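Local coordinates for 6-phosphogluconate dehydratase (Shewanella oneidensis, PDB 2GP4), which catalyses the dehydration of 6-phosphogluconate to 2-keto-3-deoxy-6-phosphogluconate, a step of the Entner-Doudoroff pathway, and is captured here as the apo form lacking its iron-sulfur cluster, at residues M142-L146 / N502-E506; S320-M325 / R531-A535. All coordinates share one frame; numbering follows the deposited sequence.

Contact 1 of 2, residues M142-L146 / N502-E506; sequences MELSL and NGMPE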
loop_
_atom_site.group_PDB
_atom_site.type_symbol
_atom_site.label_atom_id
_atom_site.label_comp_id
_atom_site.label_asym_id
_atom_site.label_seq_id
_atom_site.Cartn_x
_atom_site.Cartn_y
_atom_site.Cartn_z
HETATM N N MSE A 142 0.702 -10.648 -15.068
HETATM C CA MSE A 142 0.355 -9.479 -14.263
HETATM C C MSE A 142 -1.106 -9.557 -13.778
HETATM O O MSE A 142 -1.468 -8.948 -12.772
HETATM C CB MSE A 142 0.658 -8.194 -15.057
HETATM C CG MSE A 142 0.312 -6.878 -14.366
HETATM SE SE MSE A 142 1.137 -6.641 -12.604
HETATM C CE MSE A 142 -0.446 -6.052 -11.631
ATOM N N GLU A 143 -1.925 -10.343 -14.477
ATOM C CA GLU A 143 -3.326 -10.566 -14.088
ATOM C C GLU A 143 -3.486 -11.511 -12.881
ATOM O O GLU A 143 -4.601 -11.731 -12.414
ATOM C CB GLU A 143 -4.157 -11.050 -15.288
ATOM C CG GLU A 143 -4.434 -9.961 -16.332
ATOM C CD GLU A 143 -5.070 -10.478 -17.625
ATOM O OE1 GLU A 143 -5.678 -11.575 -17.625
ATOM O OE2 GLU A 143 -4.971 -9.772 -18.654
ATOM N N LEU A 144 -2.372 -12.048 -12.381
ATOM C CA LEU A 144 -2.361 -12.898 -11.181
ATOM C C LEU A 144 -1.745 -12.214 -9.953
ATOM O O LEU A 144 -1.749 -12.778 -8.852
ATOM C CB LEU A 144 -1.603 -14.206 -11.449
ATOM C CG LEU A 144 -2.093 -15.199 -12.505
ATOM C CD1 LEU A 144 -1.235 -16.460 -12.464
ATOM C CD2 LEU A 144 -3.569 -15.541 -12.318
ATOM N N SER A 145 -1.215 -11.010 -10.153
ATOM C CA SER A 145 -0.480 -10.279 -9.129
ATOM C C SER A 145 -1.292 -9.979 -7.863
ATOM O O SER A 145 -0.823 -10.210 -6.748
ATOM C CB SER A 145 0.084 -8.990 -9.724
ATOM O OG SER A 145 0.496 -8.095 -8.708
ATOM N N LEU A 146 -2.497 -9.459 -8.039
ATOM C CA LEU A 146 -3.377 -9.203 -6.914
ATOM C C LEU A 146 -3.814 -10.535 -6.298
ATOM O O LEU A 146 -3.809 -10.697 -5.074
ATOM C CB LEU A 146 -4.603 -8.414 -7.371
ATOM C CG LEU A 146 -5.446 -7.604 -6.377
ATOM C CD1 LEU A 146 -6.912 -7.842 -6.692
ATOM C CD2 LEU A 146 -5.164 -7.898 -4.899
ATOM N N ASN A 502 -10.445 -9.118 -14.855
ATOM C CA ASN A 502 -9.174 -9.706 -15.267
ATOM C C ASN A 502 -8.103 -9.720 -14.157
ATOM O O ASN A 502 -6.909 -9.739 -14.439
ATOM C CB ASN A 502 -8.649 -8.999 -16.528
ATOM C CG ASN A 502 -8.456 -7.492 -16.333
ATOM O OD1 ASN A 502 -8.725 -6.942 -15.257
ATOM N ND2 ASN A 502 -7.973 -6.821 -17.378
ATOM N N GLY A 503 -8.530 -9.694 -12.898
ATOM C CA GLY A 503 -7.598 -9.734 -11.776
ATOM C C GLY A 503 -6.888 -8.424 -11.511
ATOM O O GLY A 503 -5.897 -8.393 -10.783
HETATM N N MSE A 504 -7.404 -7.350 -12.110
HETATM C CA MSE A 504 -6.890 -5.985 -11.955
HETATM C C MSE A 504 -5.378 -5.839 -12.216
HETATM O O MSE A 504 -4.613 -5.555 -11.297
HETATM C CB MSE A 504 -7.282 -5.428 -10.573
HETATM C CG MSE A 504 -7.376 -3.910 -10.476
HETATM SE SE MSE A 504 -7.581 -3.324 -8.612
HETATM C CE MSE A 504 -6.067 -4.306 -7.877
ATOM N N PRO A 505 -4.937 -6.034 -13.472
ATOM C CA PRO A 505 -3.516 -5.823 -13.735
ATOM C C PRO A 505 -3.159 -4.332 -13.759
ATOM O O PRO A 505 -3.986 -3.508 -14.148
ATOM C CB PRO A 505 -3.331 -6.428 -15.131
ATOM C CG PRO A 505 -4.661 -6.268 -15.787
ATOM C CD PRO A 505 -5.669 -6.437 -14.690
ATOM N N GLU A 506 -1.947 -3.998 -13.330
ATOM C CA GLU A 506 -1.416 -2.638 -13.453
ATOM C C GLU A 506 -1.327 -2.289 -14.923
ATOM O O GLU A 506 -0.748 -3.037 -15.710
ATOM C CB GLU A 506 -0.024 -2.531 -12.821
ATOM C CG GLU A 506 -0.021 -2.545 -11.293
ATOM C CD GLU A 506 1.373 -2.458 -10.715
ATOM O OE1 GLU A 506 2.335 -2.289 -11.500
ATOM O OE2 GLU A 506 1.510 -2.564 -9.476
HETATM O O HOH W 1 -3.055 -8.083 -10.606
HETATM O O HOH W 2 -4.778 -10.674 -9.907
HETATM O O HOH W 3 -7.665 -8.520 -19.911
#
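The 3-10 turn carrying Met-142 and Glu-143, just ahead of helix 145-160, packs against Pro-505 and its neighbours in the loop that follows helix 499-502. The side chain of the selenomethionine Met-142 leaves opposite its backbone N (chi1 178°) and then bends, which sets CG 3.7 Å from Pro-505 CB and carries CE across the Glu-506 side chain at about a right angle. Glu-143 lies alongside the proline ring, its CG 3.7 Å from Pro-505 CG. Its side chain crosses that of Asn-502 at about a right angle, and OE1 forms a salt bridge with Arg-601, while the Asn-502 amide bonds to Gln-497; a water joins Glu-143 OE2 to Asn-502 ND2. Were Glu-143 an alanine, Arg-601 would probably lose its charged mate and a gap would open beside the proline ring. Farther along, Leu-146 CG meets the selenomethionine methyl Met-504 CE at 3.7 Å. Gly-503 has positive phi, and any CB there would collide with Glu-143 O. One water lies within hydrogen-bonding distance of Gly-503 O, Met-142 O and Leu-146 N, a second of Gly-503 O and Glu-143 O. With no direct hydrogen bond between the segments, waters make the polar connection, and apolar side-chain packing does the rest.

Contact 2 of 2, residues S320-M325 / R531-A535; sequences STNLTM and RMSGA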
loop_
_atom_site.group_PDB
_atom_site.type_symbol
_atom_site.label_atom_id
_atom_site.label_comp_id
_atom_site.label_asym_id
_atom_site.label_seq_id
_atom_site.Cartn_x
_atom_site.Cartn_y
_atom_site.Cartn_z
ATOM N N SER A 320 2.551 4.025 -3.066
ATOM C CA SER A 320 1.696 3.486 -4.110
ATOM C C SER A 320 0.223 3.456 -3.715
ATOM O O SER A 320 -0.112 3.158 -2.567
ATOM C CB SER A 320 2.166 2.076 -4.476
ATOM O OG SER A 320 1.367 1.537 -5.510
ATOM N N THR A 321 -0.652 3.753 -4.678
ATOM C CA THR A 321 -2.095 3.665 -4.463
ATOM C C THR A 321 -2.547 2.218 -4.380
ATOM O O THR A 321 -3.683 1.945 -4.002
ATOM C CB THR A 321 -2.908 4.380 -5.551
ATOM O OG1 THR A 321 -2.491 3.928 -6.846
ATOM C CG2 THR A 321 -2.730 5.874 -5.450
ATOM N N ASN A 322 -1.654 1.296 -4.726
ATOM C CA ASN A 322 -1.903 -0.131 -4.514
ATOM C C ASN A 322 -2.002 -0.472 -3.032
ATOM O O ASN A 322 -2.804 -1.319 -2.634
ATOM C CB ASN A 322 -0.824 -0.985 -5.188
ATOM C CG ASN A 322 -0.905 -0.944 -6.709
ATOM O OD1 ASN A 322 -1.967 -0.684 -7.289
ATOM N ND2 ASN A 322 0.219 -1.217 -7.365
ATOM N N LEU A 323 -1.199 0.208 -2.216
ATOM C CA LEU A 323 -1.172 -0.059 -0.778
ATOM C C LEU A 323 -2.454 0.331 -0.068
ATOM O O LEU A 323 -2.692 -0.110 1.052
ATOM C CB LEU A 323 0.022 0.613 -0.105
ATOM C CG LEU A 323 1.160 -0.317 0.313
ATOM C CD1 LEU A 323 2.234 -0.360 -0.751
ATOM C CD2 LEU A 323 1.743 0.169 1.633
ATOM N N THR A 324 -3.280 1.149 -0.712
ATOM C CA THR A 324 -4.571 1.509 -0.139
ATOM C C THR A 324 -5.450 0.263 -0.021
ATOM O O THR A 324 -6.131 0.079 0.981
ATOM C CB THR A 324 -5.298 2.621 -0.952
ATOM O OG1 THR A 324 -5.591 2.149 -2.270
ATOM C CG2 THR A 324 -4.447 3.890 -1.042
HETATM N N MSE A 325 -5.415 -0.596 -1.039
HETATM C CA MSE A 325 -6.176 -1.846 -1.026
HETATM C C MSE A 325 -5.661 -2.836 0.022
HETATM O O MSE A 325 -6.448 -3.477 0.724
HETATM C CB MSE A 325 -6.160 -2.504 -2.408
HETATM C CG MSE A 325 -7.131 -1.919 -3.413
HETATM SE SE MSE A 325 -6.918 -2.790 -5.157
HETATM C CE MSE A 325 -5.108 -2.147 -5.548
ATOM N N ARG A 531 -6.411 -0.001 -12.453
ATOM C CA ARG A 531 -5.328 0.749 -11.831
ATOM C C ARG A 531 -4.153 0.864 -12.798
ATOM O O ARG A 531 -4.064 0.105 -13.760
ATOM C CB ARG A 531 -4.872 0.039 -10.547
ATOM C CG ARG A 531 -4.424 -1.413 -10.756
ATOM C CD ARG A 531 -3.762 -1.991 -9.531
ATOM N NE ARG A 531 -3.397 -3.399 -9.713
ATOM C CZ ARG A 531 -2.653 -4.110 -8.861
ATOM N NH1 ARG A 531 -2.182 -3.556 -7.748
ATOM N NH2 ARG A 531 -2.379 -5.384 -9.118
HETATM N N MSE A 532 -3.257 1.809 -12.538
HETATM C CA MSE A 532 -2.002 1.903 -13.279
HETATM C C MSE A 532 -0.861 1.333 -12.438
HETATM O O MSE A 532 -1.093 0.510 -11.553
HETATM C CB MSE A 532 -1.720 3.351 -13.682
HETATM C CG MSE A 532 -2.341 3.745 -15.001
HETATM SE SE MSE A 532 -4.254 4.051 -14.857
HETATM C CE MSE A 532 -4.240 5.978 -15.164
ATOM N N SER A 533 0.364 1.774 -12.712
ATOM C CA SER A 533 1.551 1.379 -11.939
ATOM C C SER A 533 1.426 1.602 -10.425
ATOM O O SER A 533 2.190 1.033 -9.643
ATOM C CB SER A 533 2.779 2.134 -12.452
ATOM O OG SER A 533 2.577 3.537 -12.386
ATOM N N GLY A 534 0.473 2.436 -10.017
ATOM C CA GLY A 534 0.362 2.841 -8.618
ATOM C C GLY A 534 1.039 4.171 -8.319
ATOM O O GLY A 534 0.865 4.730 -7.233
ATOM N N ALA A 535 1.804 4.674 -9.288
ATOM C CA ALA A 535 2.511 5.947 -9.162
ATOM C C ALA A 535 1.589 7.150 -9.441
ATOM O O ALA A 535 0.422 6.972 -9.805
ATOM C CB ALA A 535 3.731 5.969 -10.099
HETATM O O HOH W 4 -1.605 5.658 -9.013
#
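Two direct hydrogen bonds join Thr-321 and Asn-322 to the loop 531-535. The backbone one runs from Thr-321 N to Gly-534 O (3.1 Å), and the same oxygen receives a CA-H...O contact from Ser-320 CA. The side-chain one runs from Arg-531 NH1 to Asn-322 OD1 (2.9 Å): the acceptor sits at the guanidinium edge, near its plane, but the donor stands above the amide's carbonyl plane, the two flat groups being turned 63° apart. Arg-531 is extended from CG to NE, and this reach brings NH1 to the amide. A water 2.9 Å from Thr-321 OG1 also lies close to Ala-535 O. These bonds gather where the chain turns into the helix that runs on to 333, and there Ser-320 OG accepts from Asn-322 N at 3.1 Å, a capping bond; the loop facing it connects strands 524-528 and 541-546 of the mixed sheet. Steric fit centres on Gly-534, whose CA lies 3.5 Å from Ser-320 OG. Its phi is positive (96°), and a CB would run into that hydroxyl. Van der Waals contact is slight: the chain of Met-325, a selenomethionine bent at chi3 (-66°), brings CE to 3.9 Å from Arg-531 NH1, approaching the guanidinium obliquely.

In the fold
Both contacts are buried and each joins the N-terminal family region to the C-terminal one, near the beginning of a different helix: 145-160 in contact 1, 322-333 in contact 2. Contact 2 lies nearer the middle of the chain, its centre about 7 Å from the centre of the chain, against about 15 Å for that of contact 1, and relies on direct hydrogen bonds, whereas contact 1 combines apolar packing with water bridges. Their centres are about 12 Å apart, and Arg-531 spans the boundary: Arg-531 NE probably hydrogen-bonds to Met-504 O at 2.9 Å, while its guanidinium also touches Met-142. A weak hydrogen bond from Asn-322 ND2 to Glu-506 OE2 adds a second polar link between them.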